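Local coordinates for protein metallo-beta-lactamase FIM-1 (Pseudomonas aeruginosa, PDB 6V3Q) that probably hydrolyses beta-lactam antibiotics to substituted beta-amino acids as a zinc-dependent class B enzyme, and so confers antibiotic resistance, at residues 25-28 / 29-33. Sequence-based numbering, arbitrary orientation.
Sequences MKHM and ENWGH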
ATOM      1  N   MET A  25      -3.762   8.697   3.632  1.00 62.79           N
ATOM      2  CA  MET A  25      -3.499   7.537   2.793  1.00 63.92           C
ATOM      3  C   MET A  25      -3.791   7.861   1.335  1.00 63.55           C
ATOM      4  O   MET A  25      -4.789   8.521   1.021  1.00 60.13           O
ATOM      5  CB  MET A  25      -4.340   6.338   3.236  1.00 71.99           C
ATOM      6  CG  MET A  25      -4.356   6.125   4.745  1.00 80.64           C
ATOM      7  SD  MET A  25      -2.723   5.825   5.438  1.00 89.03           S
ATOM      8  CE  MET A  25      -2.375   4.173   4.836  1.00 87.78           C
ATOM      9  N   LYS A  26      -2.912   7.400   0.449  1.00 63.69           N
ATOM     10  CA  LYS A  26      -3.135   7.478  -0.986  1.00 64.23           C
ATOM     11  C   LYS A  26      -3.622   6.124  -1.479  1.00 63.74           C
ATOM     12  O   LYS A  26      -2.991   5.095  -1.208  1.00 63.60           O
ATOM     13  CB  LYS A  26      -1.864   7.888  -1.728  1.00 68.40           C
ATOM     14  CG  LYS A  26      -2.130   8.518  -3.088  1.00 75.19           C
ATOM     15  CD  LYS A  26      -1.231   7.938  -4.169  1.00 79.97           C
ATOM     16  CE  LYS A  26       0.211   7.838  -3.705  1.00 82.47           C
ATOM     17  NZ  LYS A  26       1.154   7.513  -4.809  1.00 87.16           N
ATOM     18  N   HIS A  27      -4.755   6.127  -2.174  1.00 64.47           N
ATOM     19  CA  HIS A  27      -5.291   4.902  -2.748  1.00 63.17           C
ATOM     20  C   HIS A  27      -4.473   4.502  -3.969  1.00 65.44           C
ATOM     21  O   HIS A  27      -4.212   5.324  -4.852  1.00 68.14           O
ATOM     22  CB  HIS A  27      -6.763   5.098  -3.120  1.00 68.73           C
ATOM     23  CG  HIS A  27      -7.300   4.065  -4.061  1.00 77.05           C
ATOM     24  ND1 HIS A  27      -7.724   2.821  -3.644  1.00 77.88           N
ATOM     25  CD2 HIS A  27      -7.492   4.096  -5.402  1.00 79.05           C
ATOM     26  CE1 HIS A  27      -8.148   2.130  -4.686  1.00 81.34           C
ATOM     27  NE2 HIS A  27      -8.015   2.880  -5.765  1.00 81.33           N
ATOM     28  N   MET A  28      -4.074   3.238  -4.024  0.52 68.09           N
ATOM     29  CA  MET A  28      -3.306   2.717  -5.144  0.52 68.96           C
ATOM     30  C   MET A  28      -4.181   1.803  -5.992  0.52 69.64           C
ATOM     31  O   MET A  28      -5.285   1.416  -5.600  0.52 69.88           O
ATOM     32  CB  MET A  28      -2.054   1.986  -4.646  0.52 69.41           C
ATOM     33  CG  MET A  28      -1.189   2.826  -3.706  0.52 71.50           C
ATOM     34  SD  MET A  28       0.262   3.591  -4.468  0.52 74.90           S
ATOM     35  CE  MET A  28      -0.477   4.730  -5.637  0.52 78.00           C
ATOM     36  N   GLU A  29      -3.675   1.465  -7.181  1.00 72.13           N
ATOM     37  CA  GLU A  29      -4.470   0.680  -8.123  1.00 78.68           C
ATOM     38  C   GLU A  29      -4.688  -0.749  -7.640  1.00 76.66           C
ATOM     39  O   GLU A  29      -5.712  -1.359  -7.971  1.00 77.35           O
ATOM     40  CB  GLU A  29      -3.822   0.671  -9.508  1.00 83.22           C
ATOM     41  CG  GLU A  29      -4.257   1.819 -10.406  1.00 92.93           C
ATOM     42  CD  GLU A  29      -4.106   1.493 -11.881  1.00106.15           C
ATOM     43  OE1 GLU A  29      -4.015   0.294 -12.220  1.00109.04           O
ATOM     44  OE2 GLU A  29      -4.082   2.432 -12.700  1.00110.79           O
ATOM     45  N   ASN A  30      -3.757  -1.301  -6.865  1.00 70.95           N
ATOM     46  CA  ASN A  30      -3.979  -2.606  -6.258  1.00 72.44           C
ATOM     47  C   ASN A  30      -4.849  -2.525  -5.010  1.00 73.87           C
ATOM     48  O   ASN A  30      -4.935  -3.505  -4.262  1.00 69.47           O
ATOM     49  CB  ASN A  30      -2.643  -3.282  -5.926  1.00 72.51           C
ATOM     50  CG  ASN A  30      -1.765  -2.444  -5.012  1.00 74.52           C
ATOM     51  OD1 ASN A  30      -2.233  -1.524  -4.337  1.00 76.45           O
ATOM     52  ND2 ASN A  30      -0.479  -2.769  -4.979  1.00 72.18           N
ATOM     53  N   TRP A  31      -5.482  -1.374  -4.776  1.00 72.16           N
ATOM     54  CA  TRP A  31      -6.376  -1.092  -3.657  1.00 69.75           C
ATOM     55  C   TRP A  31      -5.680  -1.133  -2.308  1.00 67.50           C
ATOM     56  O   TRP A  31      -6.353  -1.221  -1.273  1.00 69.53           O
ATOM     57  CB  TRP A  31      -7.585  -2.027  -3.654  1.00 70.20           C
ATOM     58  CG  TRP A  31      -8.597  -1.584  -4.638  1.00 74.65           C
ATOM     59  CD1 TRP A  31      -8.554  -1.753  -5.990  1.00 72.57           C
ATOM     60  CD2 TRP A  31      -9.799  -0.863  -4.359  1.00 76.84           C
ATOM     61  NE1 TRP A  31      -9.667  -1.193  -6.570  1.00 76.04           N
ATOM     62  CE2 TRP A  31     -10.447  -0.640  -5.589  1.00 79.24           C
ATOM     63  CE3 TRP A  31     -10.397  -0.391  -3.186  1.00 76.69           C
ATOM     64  CZ2 TRP A  31     -11.659   0.037  -5.681  1.00 81.97           C
ATOM     65  CZ3 TRP A  31     -11.600   0.278  -3.279  1.00 79.20           C
ATOM     66  CH2 TRP A  31     -12.219   0.485  -4.516  1.00 81.69           C
ATOM     67  N   GLY A  32      -4.356  -1.065  -2.283  1.00 66.88           N
ATOM     68  CA  GLY A  32      -3.646  -0.776  -1.062  1.00 67.29           C
ATOM     69  C   GLY A  32      -3.594   0.713  -0.803  1.00 63.99           C
ATOM     70  O   GLY A  32      -4.092   1.533  -1.574  1.00 65.48           O
ATOM     71  N   HIS A  33      -2.980   1.069   0.320  1.00 66.45           N
ATOM     72  CA  HIS A  33      -2.786   2.465   0.675  1.00 68.20           C
ATOM     73  C   HIS A  33      -1.334   2.674   1.072  1.00 66.10           C
ATOM     74  O   HIS A  33      -0.683   1.765   1.586  1.00 72.66           O
ATOM     75  CB  HIS A  33      -3.711   2.901   1.826  1.00 69.73           C
ATOM     76  CG  HIS A  33      -5.169   2.900   1.479  1.00 76.99           C
ATOM     77  ND1 HIS A  33      -5.969   1.787   1.625  1.00 81.82           N
ATOM     78  CD2 HIS A  33      -5.975   3.883   1.011  1.00 77.70           C
ATOM     79  CE1 HIS A  33      -7.203   2.082   1.254  1.00 84.34           C
ATOM     80  NE2 HIS A  33      -7.233   3.347   0.874  1.00 82.89           N
TER
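His27 points the edge of its imidazole at the face of the Trp31 indole, a T-shaped stack with planes at 81°. The touching atom is His27 CE1, which stands over the middle of the indole, 3.4 Å from Trp31 CD2. His27 carries CG opposite its backbone N (chi1 163°), and this sends the ring along the hairpin to the tryptophan. On the same face of the hairpin, His33 forms an antiparallel non-hydrogen-bonded pair with His27. Met25, two residues before His27 on the same strand, reaches across to His33. Met25 CE comes to 3.5 Å from His33 CB, while Met25 CB lies beside His33 CD2.

The backbone closes the turn. Met28 to Trp31 is a type I beta turn, with Trp31 N bonded to Met28 O at 2.9 Å. Met28 N also donates to Gly32 O (3.0 Å). Asn30 has chi1 57°, with CG between its backbone N and carbonyl carbon. This folds OD1 back to accept from Gly32 N at 3.0 Å, an Asx turn, and OD1 also rests against Met28 CB.

Lys6 O accepts from His33 NE2. The second subunit also meets the tip: Trp31 NE1 bonds to its Ser169 and Glu29 to its Thr172. The side chain of Lys26 is about 10 Å from the bound zinc. The hairpin tip joins strand 19-27 to strand 33-43, near the edge of the molecule. In class B1 enzymes the loop between these strands flanks the active site.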